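Local structure of MaoC-like dehydratase (Phytophthora Capsici, 3KH8) at residues A[288-293]-A[309-314]; A[277-282]-A[315-320]; A[218-223]-A[248-253]; A[198-203]-A[302-307]; A[230-235]-A[242-247]. The protein probably catalyses the reversible hydration of enoyl-CoA thioesters, as a hot-dog-fold lyase of the MaoC-like, hydratase 2 type. One frame throughout, in Å; residues are numbered along the deposited sequence.

In the fold
All five contacts belong to the MaoC-like hot-dog unit, where an antiparallel sheet wraps around helix 251-266. Along the chain, contact 4 opens first; contact 3 follows, with contact 5 nested inside it; then contact 2 opens and encloses contact 1, while contact 4 crosses both. Contacts 1, 2 and 4 share the sheet of strands 274-281, 290-297, 302-309 and 314-324, the centres of 2 and 4 being about 8 Å apart. Contacts 3 and 5, centres about 11 Å apart, bring helix 219-223 and the 3-10 turn 231-233 against the start of helix 251-266; they surround H233, probably part of the active site. Contacts 4 and 5 are farthest apart, about 29 Å between centres.

Contact 1: residues A[288-293]-A[309-314]; sequences GETIQT and VKERGA
A bend at chi2 (84°) folds the E311 side chain back toward T290, whose own first torsion sets OG1 beside its backbone N, so that a single carboxylate can take both donors of the threonine. OE1 accepts from T290 N at 2.8 Å through its syn lone pair. OE2 accepts from T290 OG1 at 2.7 Å, met on the syn side but somewhat out of the carboxylate plane. A water adds a third grip, donating both to E311 OE2 and to G288 O. The two segments are tied further by K310 N, which donates to T290 O at 2.8 Å.

E289 and R312 form a second, separate clasp. The arginine comes side-on: NE gives to E289 OE2 at 2.7 Å and NH2 to E289 OE1, also at 2.7 Å, each oxygen using its syn lone pair. The two flat groups are only 12° apart, and both bonds are nearly straight. R312 NH2 also reaches P284 O, and E289 OE1 takes F286 N, which fixes the pair to the preceding loop. V309 CG1 lies over a face of the E289 carboxylate, 3.5 Å from E289 CD. K310 runs out extended, its CG passing Q292 NE2 at 3.4 Å before NZ pairs with E212.

V309 and I291 form an antiparallel non-hydrogen-bonded pair, and G313 and A314 both face V309. This is the G1 beta bulge closing the short hairpin connection between strands 302-309 and 314-324 of the hot-dog sheet, with strand 290-297 paired alongside.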
# COMPACT_ATOMS: atom_id res chain seq x y z
N GLY A 288 7.07 -14.18 -0.28
CA GLY A 288 6.39 -15.41 0.12
C GLY A 288 7.18 -16.22 1.14
O GLY A 288 6.61 -17.06 1.84
N GLU A 289 8.48 -15.97 1.22
CA GLU A 289 9.34 -16.67 2.17
C GLU A 289 9.23 -16.07 3.57
O GLU A 289 8.86 -14.90 3.74
CB GLU A 289 10.79 -16.68 1.69
CG GLU A 289 10.99 -17.49 0.40
CD GLU A 289 12.45 -17.69 0.03
OE1 GLU A 289 13.24 -16.72 0.07
OE2 GLU A 289 12.80 -18.83 -0.31
N THR A 290 9.54 -16.90 4.57
CA THR A 290 9.49 -16.49 5.97
C THR A 290 10.84 -15.92 6.41
O THR A 290 11.87 -16.59 6.29
CB THR A 290 9.09 -17.66 6.89
OG1 THR A 290 7.84 -18.21 6.44
CG2 THR A 290 8.94 -17.21 8.35
N ILE A 291 10.82 -14.69 6.91
CA ILE A 291 12.04 -14.03 7.39
C ILE A 291 12.15 -14.14 8.90
O ILE A 291 11.32 -13.59 9.63
CB ILE A 291 12.11 -12.55 6.95
CG1 ILE A 291 12.18 -12.43 5.42
CG2 ILE A 291 13.32 -11.85 7.61
CD1 ILE A 291 12.09 -10.99 4.88
N GLN A 292 13.19 -14.85 9.35
CA GLN A 292 13.49 -14.98 10.78
C GLN A 292 14.55 -13.97 11.17
O GLN A 292 15.60 -13.89 10.52
CB GLN A 292 14.04 -16.38 11.09
CG GLN A 292 13.09 -17.53 10.83
CD GLN A 292 13.79 -18.88 10.89
OE1 GLN A 292 14.83 -19.09 10.25
NE2 GLN A 292 13.23 -19.81 11.64
N THR A 293 14.30 -13.21 12.22
CA THR A 293 15.30 -12.29 12.75
C THR A 293 15.92 -12.87 14.03
O THR A 293 15.22 -13.09 15.03
CB THR A 293 14.72 -10.87 12.99
OG1 THR A 293 14.16 -10.37 11.76
CG2 THR A 293 15.81 -9.91 13.45
N VAL A 309 16.10 -16.61 5.80
CA VAL A 309 14.94 -17.25 5.19
C VAL A 309 14.77 -18.63 5.81
O VAL A 309 15.63 -19.50 5.67
CB VAL A 309 15.05 -17.33 3.65
CG1 VAL A 309 14.02 -18.29 3.08
CG2 VAL A 309 14.87 -15.95 3.03
N LYS A 310 13.65 -18.80 6.52
CA LYS A 310 13.34 -20.03 7.25
C LYS A 310 13.32 -21.26 6.34
O LYS A 310 13.86 -22.31 6.70
CB LYS A 310 11.99 -19.88 7.97
CG LYS A 310 11.63 -21.05 8.88
CD LYS A 310 10.35 -20.78 9.64
CE LYS A 310 10.04 -21.89 10.62
NZ LYS A 310 8.74 -21.63 11.30
N GLU A 311 12.72 -21.12 5.17
CA GLU A 311 12.49 -22.25 4.27
C GLU A 311 13.78 -22.83 3.68
O GLU A 311 13.82 -23.99 3.29
CB GLU A 311 11.52 -21.87 3.14
CG GLU A 311 10.06 -21.64 3.60
CD GLU A 311 9.79 -20.24 4.14
OE1 GLU A 311 10.73 -19.41 4.20
OE2 GLU A 311 8.62 -19.96 4.50
N ARG A 312 14.84 -22.01 3.62
CA ARG A 312 16.09 -22.40 2.97
C ARG A 312 17.30 -22.32 3.90
O ARG A 312 18.41 -22.72 3.51
CB ARG A 312 16.34 -21.54 1.72
CG ARG A 312 15.33 -21.78 0.60
CD ARG A 312 15.66 -20.97 -0.65
NE ARG A 312 15.36 -19.54 -0.49
CZ ARG A 312 16.27 -18.58 -0.43
NH1 ARG A 312 17.57 -18.86 -0.53
NH2 ARG A 312 15.89 -17.31 -0.28
N GLY A 313 17.09 -21.81 5.11
CA GLY A 313 18.18 -21.59 6.07
C GLY A 313 19.25 -20.63 5.57
O GLY A 313 20.40 -20.70 6.02
N ALA A 314 18.89 -19.76 4.64
CA ALA A 314 19.85 -18.83 4.04
C ALA A 314 19.82 -17.47 4.71
O ALA A 314 18.76 -16.86 4.85
CB ALA A 314 19.59 -18.69 2.55
O HOH W 1 7.04 -19.72 2.27

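Contact 2: residues A[277-282]-A[315-320]; sequences IRVRFS and VIVDGG
This is an antiparallel strand pairing in the hot-dog sheet, where strand 274-281 meets strand 314-324 just beyond a classic beta bulge: I316 and V317 both face A307 on the other neighbour. R280 and D318 are the hydrogen-bonded pair, with R280 N donating to D318 O and D318 N to R280 O, both at 2.9 Å. F281 and V317 follow as the non-hydrogen-bonded pair. On the face carrying V317, its CG1 packs against V279 CB at 3.5 Å, and F305 also touches V279.

The other face is polar. R280 and D318 run alongside each other off it, but their salt bridge is long, 4.0 Å from R280 NH2 to D318 OD2. A water closes the gap, accepting from R280 NE at 2.8 Å and donating to D318 OD2. The other oxygen, OD1, accepts from G319 N and Q306 NE2, which holds the carboxylate. One face of the R280 guanidinium looks onto D318 CB and G319 CA.

At the bulge end, S282 N donates to I316 O at 3.0 Å from well above the carbonyl plane, while S282 OG makes a weak bond to V315 O at 3.0 Å.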
# COMPACT_ATOMS: atom_id res chain seq x y z
N ILE A 277 21.12 1.57 12.77
CA ILE A 277 21.07 0.22 12.24
C ILE A 277 21.95 0.14 11.00
O ILE A 277 21.91 1.03 10.14
CB ILE A 277 19.60 -0.23 11.95
CG1 ILE A 277 19.54 -1.69 11.47
CG2 ILE A 277 18.89 0.74 10.99
CD1 ILE A 277 18.17 -2.33 11.58
N ARG A 278 22.79 -0.89 10.93
CA ARG A 278 23.59 -1.16 9.73
C ARG A 278 23.62 -2.65 9.43
O ARG A 278 23.64 -3.48 10.34
CB ARG A 278 25.00 -0.58 9.85
CG ARG A 278 25.84 -1.12 11.01
CD ARG A 278 27.23 -0.51 10.95
NE ARG A 278 28.06 -0.87 12.11
CZ ARG A 278 29.23 -1.50 12.03
NH1 ARG A 278 29.73 -1.85 10.84
NH2 ARG A 278 29.91 -1.76 13.13
N VAL A 279 23.62 -2.99 8.14
CA VAL A 279 23.51 -4.37 7.70
C VAL A 279 24.31 -4.56 6.42
O VAL A 279 24.70 -3.58 5.77
CB VAL A 279 22.03 -4.78 7.42
CG1 VAL A 279 21.14 -4.59 8.64
CG2 VAL A 279 21.46 -4.03 6.20
N ARG A 280 24.54 -5.82 6.06
CA ARG A 280 24.88 -6.13 4.68
C ARG A 280 23.88 -7.13 4.12
O ARG A 280 23.32 -7.94 4.85
CB ARG A 280 26.33 -6.61 4.53
CG ARG A 280 26.61 -8.02 5.01
CD ARG A 280 28.09 -8.38 4.83
NE ARG A 280 28.45 -9.49 5.70
CZ ARG A 280 28.92 -9.35 6.94
NH1 ARG A 280 29.12 -8.15 7.46
NH2 ARG A 280 29.20 -10.43 7.65
N PHE A 281 23.66 -7.04 2.81
CA PHE A 281 22.75 -7.95 2.14
C PHE A 281 23.56 -9.08 1.54
O PHE A 281 24.38 -8.88 0.64
CB PHE A 281 21.93 -7.20 1.08
CG PHE A 281 21.22 -5.99 1.64
CD1 PHE A 281 20.07 -6.14 2.41
CD2 PHE A 281 21.71 -4.71 1.41
CE1 PHE A 281 19.42 -5.03 2.95
CE2 PHE A 281 21.05 -3.59 1.94
CZ PHE A 281 19.91 -3.75 2.71
N SER A 282 23.33 -10.29 2.05
CA SER A 282 24.22 -11.41 1.77
C SER A 282 23.69 -12.36 0.71
O SER A 282 24.48 -12.96 -0.03
CB SER A 282 24.57 -12.15 3.07
OG SER A 282 23.42 -12.33 3.86
N VAL A 315 20.98 -16.99 5.14
CA VAL A 315 21.08 -15.65 5.71
C VAL A 315 20.93 -14.62 4.58
O VAL A 315 21.65 -14.68 3.58
CB VAL A 315 22.40 -15.44 6.49
CG1 VAL A 315 22.58 -16.51 7.58
CG2 VAL A 315 23.59 -15.42 5.57
N ILE A 316 19.98 -13.70 4.73
CA ILE A 316 19.73 -12.68 3.71
C ILE A 316 20.22 -11.30 4.15
O ILE A 316 20.58 -10.47 3.32
CB ILE A 316 18.24 -12.62 3.28
CG1 ILE A 316 17.32 -12.33 4.48
CG2 ILE A 316 17.85 -13.91 2.56
CD1 ILE A 316 15.87 -11.97 4.11
N VAL A 317 20.22 -11.07 5.46
CA VAL A 317 20.73 -9.84 6.05
C VAL A 317 21.74 -10.27 7.11
O VAL A 317 21.39 -10.97 8.07
CB VAL A 317 19.59 -9.01 6.69
CG1 VAL A 317 20.14 -7.75 7.30
CG2 VAL A 317 18.51 -8.68 5.66
N ASP A 318 22.99 -9.87 6.93
CA ASP A 318 24.08 -10.33 7.79
C ASP A 318 24.81 -9.14 8.41
O ASP A 318 24.63 -8.00 7.97
CB ASP A 318 25.06 -11.18 6.96
CG ASP A 318 25.77 -12.26 7.78
OD1 ASP A 318 25.74 -12.23 9.04
OD2 ASP A 318 26.37 -13.15 7.16
N GLY A 319 25.61 -9.43 9.44
CA GLY A 319 26.42 -8.41 10.10
C GLY A 319 25.62 -7.24 10.66
O GLY A 319 26.06 -6.10 10.62
N GLY A 320 24.43 -7.54 11.18
CA GLY A 320 23.53 -6.51 11.67
C GLY A 320 23.94 -5.95 13.01
O GLY A 320 24.22 -6.70 13.95
O HOH W 2 28.16 -12.19 4.99

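Contact 3: residues A[218-223]-A[248-253]; sequences HQAQVY and ILHGLC
The Y223 ring has C253 CB over the centre of one face, a CH-pi contact of 3.6 Å to the ring centroid and only 9° off the normal. C253 SG stands obliquely to the same ring. At the edge of Y223 lies H250, and the pair is T-shaped: Y223 CD2 comes down on the H250 face, 3.3 Å from H250 CG, with the planes at 66°. The opposite face of the H250 imidazole is stacked on H233, so the imidazole is sandwiched between a tyrosine edge and a second imidazole. In its own plane, A220 CB sits at the rim, 4.0 Å from H250 ND1. H250 NE2 is bonded to D228 O, which fixes how the ring is turned.

Y223 reaches this slot because chi1 near 180° (-179°) swings CG away from the backbone N, carrying the ring across to the opposite segment. At its far end, a water lies 2.6 Å from Y223 OH and donates to L252 O, while L252 CB packs against OH at 3.4 Å. Just before helix 251-266, L249 CD1 meets A220 CB at 4.1 Å.

H250 is the N-cap of helix 251-266, the central helix of the hot-dog fold. Y223 of short helix 219-223 packs on L252 and C253 in its first turn. Y62 of helix 56-65 also touches Y223, L252 leans on strand 123-132, and Q221 and V222 meet the second subunit.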
# COMPACT_ATOMS: atom_id res chain seq x y z
N HIS A 218 3.10 -11.41 -2.68
CA HIS A 218 2.91 -10.15 -3.37
C HIS A 218 3.49 -8.96 -2.60
O HIS A 218 3.17 -7.81 -2.89
CB HIS A 218 1.42 -9.94 -3.70
CG HIS A 218 0.78 -11.18 -4.26
ND1 HIS A 218 -0.33 -11.76 -3.68
CD2 HIS A 218 1.12 -11.97 -5.30
CE1 HIS A 218 -0.66 -12.84 -4.37
NE2 HIS A 218 0.21 -13.00 -5.35
N GLN A 219 4.37 -9.26 -1.64
CA GLN A 219 4.95 -8.24 -0.77
C GLN A 219 5.69 -7.14 -1.53
O GLN A 219 5.59 -5.97 -1.17
CB GLN A 219 5.89 -8.89 0.27
CG GLN A 219 6.28 -7.98 1.43
CD GLN A 219 5.22 -7.90 2.51
OE1 GLN A 219 4.86 -6.81 2.97
NE2 GLN A 219 4.70 -9.05 2.93
N ALA A 220 6.42 -7.51 -2.58
CA ALA A 220 7.15 -6.53 -3.39
C ALA A 220 6.22 -5.60 -4.16
O ALA A 220 6.57 -4.44 -4.41
CB ALA A 220 8.12 -7.22 -4.35
N GLN A 221 5.04 -6.10 -4.53
CA GLN A 221 4.04 -5.29 -5.24
C GLN A 221 3.53 -4.15 -4.37
O GLN A 221 3.15 -3.09 -4.88
CB GLN A 221 2.85 -6.15 -5.69
CG GLN A 221 3.20 -7.30 -6.65
CD GLN A 221 1.96 -7.96 -7.23
OE1 GLN A 221 0.85 -7.74 -6.76
NE2 GLN A 221 2.15 -8.77 -8.27
N VAL A 222 3.52 -4.38 -3.05
CA VAL A 222 3.09 -3.36 -2.10
C VAL A 222 4.27 -2.49 -1.67
O VAL A 222 4.18 -1.26 -1.65
CB VAL A 222 2.40 -3.99 -0.84
CG1 VAL A 222 1.83 -2.89 0.07
CG2 VAL A 222 1.29 -4.94 -1.26
N TYR A 223 5.40 -3.13 -1.35
CA TYR A 223 6.58 -2.40 -0.88
C TYR A 223 7.10 -1.38 -1.91
O TYR A 223 7.54 -0.29 -1.53
CB TYR A 223 7.71 -3.33 -0.43
CG TYR A 223 8.91 -2.55 0.07
CD1 TYR A 223 8.92 -2.00 1.35
CD2 TYR A 223 10.00 -2.30 -0.77
CE1 TYR A 223 10.00 -1.25 1.79
CE2 TYR A 223 11.08 -1.54 -0.33
CZ TYR A 223 11.07 -1.02 0.95
OH TYR A 223 12.13 -0.28 1.40
N ILE A 248 12.78 -11.02 -7.02
CA ILE A 248 13.24 -11.02 -5.63
C ILE A 248 12.61 -9.87 -4.84
O ILE A 248 12.27 -8.83 -5.40
CB ILE A 248 14.79 -10.95 -5.53
CG1 ILE A 248 15.33 -9.63 -6.12
CG2 ILE A 248 15.43 -12.17 -6.22
CD1 ILE A 248 16.77 -9.32 -5.75
N LEU A 249 12.46 -10.07 -3.53
CA LEU A 249 11.99 -9.02 -2.64
C LEU A 249 13.08 -7.97 -2.46
O LEU A 249 14.26 -8.32 -2.44
CB LEU A 249 11.58 -9.60 -1.28
CG LEU A 249 11.01 -8.67 -0.19
CD1 LEU A 249 9.65 -8.06 -0.61
CD2 LEU A 249 10.88 -9.41 1.14
N HIS A 250 12.69 -6.70 -2.36
CA HIS A 250 13.62 -5.60 -2.11
C HIS A 250 14.45 -5.91 -0.88
O HIS A 250 13.90 -6.27 0.16
CB HIS A 250 12.86 -4.30 -1.82
CG HIS A 250 11.97 -3.83 -2.94
ND1 HIS A 250 10.85 -4.52 -3.34
CD2 HIS A 250 12.01 -2.70 -3.69
CE1 HIS A 250 10.25 -3.85 -4.31
NE2 HIS A 250 10.94 -2.75 -4.54
N GLY A 251 15.77 -5.75 -0.98
CA GLY A 251 16.65 -5.87 0.18
C GLY A 251 16.26 -4.94 1.33
O GLY A 251 16.33 -5.31 2.50
N LEU A 252 15.83 -3.72 0.99
CA LEU A 252 15.42 -2.75 2.00
C LEU A 252 14.12 -3.13 2.71
O LEU A 252 13.89 -2.72 3.85
CB LEU A 252 15.34 -1.34 1.43
CG LEU A 252 16.69 -0.64 1.18
CD1 LEU A 252 16.50 0.67 0.40
CD2 LEU A 252 17.42 -0.39 2.51
N CYS A 253 13.27 -3.91 2.04
CA CYS A 253 12.06 -4.45 2.67
C CYS A 253 12.44 -5.50 3.73
O CYS A 253 11.93 -5.47 4.86
CB CYS A 253 11.11 -5.05 1.62
SG CYS A 253 9.53 -5.69 2.29
O HOH W 3 12.76 -0.30 3.96

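Contact 4: residues A[198-203]-A[302-307]; sequences ARVQIP and KVLFQA
V200 and L304 begin an apolar crossing in which a loop passes over the sheet: the chain from 200 to 203 runs at 86° to the strand at 304-306, with no hydrogen bond between the two. L304 meets three loop residues. Its CD2 reaches V200 CG1 tip to tip at 3.9 Å. The other branch, CD1, lies against the P203 ring, 3.8 Å from P203 CD, and comes up to Q201 O at 3.2 Å.

I202 takes the next place along the strand. With its CG1 beside the backbone N (chi1 -64°) and a further bend at chi2, CD1 drops to F305 O at 3.5 Å, while CG2 rests on the amide of Q306, 3.8 Å from Q306 CD. That amide is already held, by D318 OD1 at its NE2 and by R294 at its OE1.

Side chains alternate along the strand: F305 and V303 turn onto helix 251-266, the central helix of the hot-dog fold, while L304 and Q306 meet the loop. W296 of the adjoining strand 290-297 touches I202, P203 and Q306, and V200 also packs on R278 and E321.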
# COMPACT_ATOMS: atom_id res chain seq x y z
N ALA A 198 34.08 -0.72 12.86
CA ALA A 198 34.48 -2.10 13.10
C ALA A 198 33.54 -3.08 12.40
O ALA A 198 32.32 -2.88 12.37
CB ALA A 198 34.53 -2.39 14.59
N ARG A 199 34.12 -4.14 11.83
CA ARG A 199 33.35 -5.23 11.24
C ARG A 199 32.52 -5.92 12.31
O ARG A 199 33.02 -6.24 13.39
CB ARG A 199 34.29 -6.24 10.57
CG ARG A 199 33.63 -7.59 10.23
CD ARG A 199 34.52 -8.46 9.34
NE ARG A 199 34.74 -7.86 8.03
CZ ARG A 199 33.83 -7.81 7.05
NH1 ARG A 199 32.62 -8.33 7.23
NH2 ARG A 199 34.14 -7.25 5.90
N VAL A 200 31.24 -6.13 12.01
CA VAL A 200 30.33 -6.79 12.93
C VAL A 200 30.63 -8.29 12.99
O VAL A 200 30.61 -8.99 11.98
CB VAL A 200 28.85 -6.54 12.55
CG1 VAL A 200 27.91 -7.35 13.44
CG2 VAL A 200 28.53 -5.05 12.66
N GLN A 201 30.92 -8.77 14.20
CA GLN A 201 31.13 -10.19 14.43
C GLN A 201 29.88 -10.78 15.08
O GLN A 201 29.59 -10.50 16.24
CB GLN A 201 32.38 -10.43 15.28
CG GLN A 201 33.66 -9.95 14.60
CD GLN A 201 34.91 -10.05 15.47
OE1 GLN A 201 34.92 -10.70 16.52
NE2 GLN A 201 35.98 -9.41 15.02
N ILE A 202 29.12 -11.55 14.31
CA ILE A 202 27.93 -12.22 14.83
C ILE A 202 28.38 -13.29 15.85
O ILE A 202 29.21 -14.13 15.52
CB ILE A 202 27.08 -12.85 13.69
CG1 ILE A 202 26.53 -11.78 12.74
CG2 ILE A 202 25.97 -13.76 14.25
CD1 ILE A 202 25.68 -10.67 13.39
N PRO A 203 27.84 -13.23 17.08
CA PRO A 203 28.25 -14.18 18.13
C PRO A 203 27.92 -15.62 17.77
O PRO A 203 26.93 -15.87 17.07
CB PRO A 203 27.43 -13.73 19.35
CG PRO A 203 27.07 -12.30 19.07
CD PRO A 203 26.87 -12.24 17.58
N LYS A 302 23.33 -2.16 22.57
CA LYS A 302 23.76 -2.69 21.28
C LYS A 302 23.25 -4.11 21.05
O LYS A 302 23.41 -4.98 21.90
CB LYS A 302 25.29 -2.64 21.14
CG LYS A 302 25.80 -2.96 19.73
CD LYS A 302 27.32 -2.95 19.63
CE LYS A 302 27.93 -4.26 20.11
NZ LYS A 302 29.37 -4.35 19.76
N VAL A 303 22.63 -4.31 19.89
CA VAL A 303 22.11 -5.62 19.51
C VAL A 303 22.67 -6.04 18.16
O VAL A 303 22.59 -5.30 17.17
CB VAL A 303 20.55 -5.65 19.46
CG1 VAL A 303 20.03 -7.03 19.07
CG2 VAL A 303 19.97 -5.22 20.79
N LEU A 304 23.24 -7.24 18.12
CA LEU A 304 23.69 -7.82 16.87
C LEU A 304 22.60 -8.74 16.34
O LEU A 304 21.84 -9.33 17.12
CB LEU A 304 25.04 -8.54 17.04
CG LEU A 304 26.19 -7.69 17.61
CD1 LEU A 304 27.49 -8.46 17.64
CD2 LEU A 304 26.38 -6.37 16.84
N PHE A 305 22.50 -8.84 15.02
CA PHE A 305 21.40 -9.59 14.42
C PHE A 305 21.65 -10.09 13.01
O PHE A 305 22.54 -9.59 12.31
CB PHE A 305 20.09 -8.79 14.48
CG PHE A 305 20.06 -7.61 13.56
CD1 PHE A 305 20.57 -6.38 13.96
CD2 PHE A 305 19.51 -7.73 12.28
CE1 PHE A 305 20.53 -5.28 13.11
CE2 PHE A 305 19.47 -6.63 11.41
CZ PHE A 305 19.98 -5.41 11.83
N GLN A 306 20.86 -11.08 12.62
CA GLN A 306 20.80 -11.57 11.25
C GLN A 306 19.34 -11.77 10.87
O GLN A 306 18.50 -12.01 11.74
CB GLN A 306 21.51 -12.92 11.13
CG GLN A 306 23.01 -12.92 11.39
CD GLN A 306 23.59 -14.32 11.28
OE1 GLN A 306 23.10 -15.25 11.92
NE2 GLN A 306 24.61 -14.47 10.45
N ALA A 307 19.04 -11.67 9.58
CA ALA A 307 17.75 -12.11 9.07
C ALA A 307 17.97 -13.30 8.15
O ALA A 307 18.87 -13.29 7.31
CB ALA A 307 17.02 -10.99 8.36

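Contact 5: residues A[230-235]-A[242-247]; sequences NSLHID and VGFKQP
L232, in the sequence GDYNSLHID, meets V242, F244 and P247, which follow helix 236-241. The sequence closely resembles the hydratase 2 motif, which in active relatives carries the catalytic Asp and His, here probably D228 and H233. From CB, the L232 side chain leaves with CG anti to the backbone N (chi1 179°). CG passes over the rim of one face of the H233 ring. One branch, CD1, then carries the tip across: it touches V242 CG2 at 3.8 Å and F244 CE2 at 4.0 Å, approaching the phenyl ring obliquely.

Both segments are shaped by turns. N230 OD1 accepts from L232 N at 3.0 Å, an Asx turn that starts the 3-10 segment 231-233, and S231 O then takes both I234 N and D235 N. D235 is the N-cap of helix 236-241, its OD1 bonded to E237 N. At the other end, G243, with positive phi, is the C-prime residue of a Schellman motif that ends the helix; V242, just before it, and F244, just after it, both touch L232. H233 ND1 is bonded to I248 O, just past P247, while Y75 of the second subunit packs on S231, I234 and D235.

The P247 ring lies against backbone: its CG sits 3.6 Å from I234 O, and its CB is 3.5 Å from L232 O, a buried carbonyl oxygen with no hydrogen-bond partner in the model.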
# COMPACT_ATOMS: atom_id res chain seq x y z
N ASN A 230 11.92 -0.50 -9.38
CA ASN A 230 12.78 -1.44 -10.11
C ASN A 230 12.04 -2.69 -10.58
O ASN A 230 11.44 -3.41 -9.77
CB ASN A 230 13.98 -1.83 -9.22
CG ASN A 230 15.10 -2.51 -9.99
OD1 ASN A 230 14.91 -3.05 -11.09
ND2 ASN A 230 16.30 -2.50 -9.41
N SER A 231 12.08 -2.94 -11.88
CA SER A 231 11.39 -4.08 -12.50
C SER A 231 11.88 -5.43 -11.98
O SER A 231 11.17 -6.43 -12.09
CB SER A 231 11.51 -4.02 -14.03
OG SER A 231 12.87 -4.04 -14.43
N LEU A 232 13.09 -5.45 -11.42
CA LEU A 232 13.68 -6.66 -10.83
C LEU A 232 12.76 -7.30 -9.78
O LEU A 232 12.74 -8.52 -9.63
CB LEU A 232 15.05 -6.32 -10.21
CG LEU A 232 15.87 -7.42 -9.50
CD1 LEU A 232 16.26 -8.54 -10.46
CD2 LEU A 232 17.10 -6.83 -8.82
N HIS A 233 11.97 -6.48 -9.09
CA HIS A 233 11.14 -6.96 -7.98
C HIS A 233 9.71 -7.33 -8.37
O HIS A 233 8.92 -7.74 -7.51
CB HIS A 233 11.16 -5.95 -6.83
CG HIS A 233 12.54 -5.53 -6.43
ND1 HIS A 233 13.47 -6.41 -5.92
CD2 HIS A 233 13.17 -4.33 -6.49
CE1 HIS A 233 14.60 -5.77 -5.67
NE2 HIS A 233 14.44 -4.51 -6.01
N ILE A 234 9.37 -7.22 -9.65
CA ILE A 234 8.00 -7.46 -10.08
C ILE A 234 7.84 -8.21 -11.42
O ILE A 234 6.96 -9.05 -11.56
CB ILE A 234 7.15 -6.14 -10.03
CG1 ILE A 234 5.66 -6.43 -10.27
CG2 ILE A 234 7.72 -5.08 -10.98
CD1 ILE A 234 4.72 -5.37 -9.73
N ASP A 235 8.70 -7.90 -12.39
CA ASP A 235 8.63 -8.50 -13.73
C ASP A 235 9.42 -9.81 -13.76
O ASP A 235 10.65 -9.78 -13.70
CB ASP A 235 9.15 -7.52 -14.78
CG ASP A 235 8.91 -7.99 -16.22
OD1 ASP A 235 8.58 -9.17 -16.46
OD2 ASP A 235 9.07 -7.15 -17.13
N VAL A 242 18.17 -12.14 -15.41
CA VAL A 242 19.42 -12.03 -14.64
C VAL A 242 19.70 -13.26 -13.76
O VAL A 242 20.60 -13.23 -12.92
CB VAL A 242 19.49 -10.72 -13.81
CG1 VAL A 242 19.68 -9.52 -14.72
CG2 VAL A 242 18.25 -10.56 -12.93
N GLY A 243 18.91 -14.32 -13.94
CA GLY A 243 19.22 -15.62 -13.33
C GLY A 243 18.25 -16.17 -12.29
O GLY A 243 18.34 -17.35 -11.95
N PHE A 244 17.34 -15.33 -11.80
CA PHE A 244 16.40 -15.74 -10.75
C PHE A 244 15.19 -16.51 -11.30
O PHE A 244 14.75 -16.26 -12.42
CB PHE A 244 15.93 -14.53 -9.93
CG PHE A 244 17.05 -13.74 -9.30
CD1 PHE A 244 17.77 -14.26 -8.22
CD2 PHE A 244 17.37 -12.47 -9.76
CE1 PHE A 244 18.80 -13.53 -7.63
CE2 PHE A 244 18.39 -11.73 -9.17
CZ PHE A 244 19.11 -12.26 -8.11
N LYS A 245 14.66 -17.43 -10.49
CA LYS A 245 13.45 -18.20 -10.85
C LYS A 245 12.20 -17.32 -10.87
O LYS A 245 11.25 -17.59 -11.62
CB LYS A 245 13.25 -19.37 -9.87
CG LYS A 245 13.12 -18.96 -8.40
CD LYS A 245 12.98 -20.17 -7.47
CE LYS A 245 13.09 -19.74 -6.01
NZ LYS A 245 12.87 -20.86 -5.07
N GLN A 246 12.21 -16.28 -10.04
CA GLN A 246 11.10 -15.35 -9.90
C GLN A 246 11.66 -14.02 -9.39
O GLN A 246 12.82 -13.96 -8.99
CB GLN A 246 10.03 -15.92 -8.96
CG GLN A 246 10.51 -16.22 -7.54
CD GLN A 246 9.49 -16.99 -6.72
OE1 GLN A 246 9.02 -18.06 -7.13
NE2 GLN A 246 9.15 -16.47 -5.55
N PRO A 247 10.85 -12.94 -9.43
CA PRO A 247 11.33 -11.67 -8.87
C PRO A 247 11.79 -11.81 -7.42
O PRO A 247 11.25 -12.64 -6.68
CB PRO A 247 10.10 -10.77 -8.96
CG PRO A 247 9.33 -11.30 -10.11
CD PRO A 247 9.52 -12.79 -10.05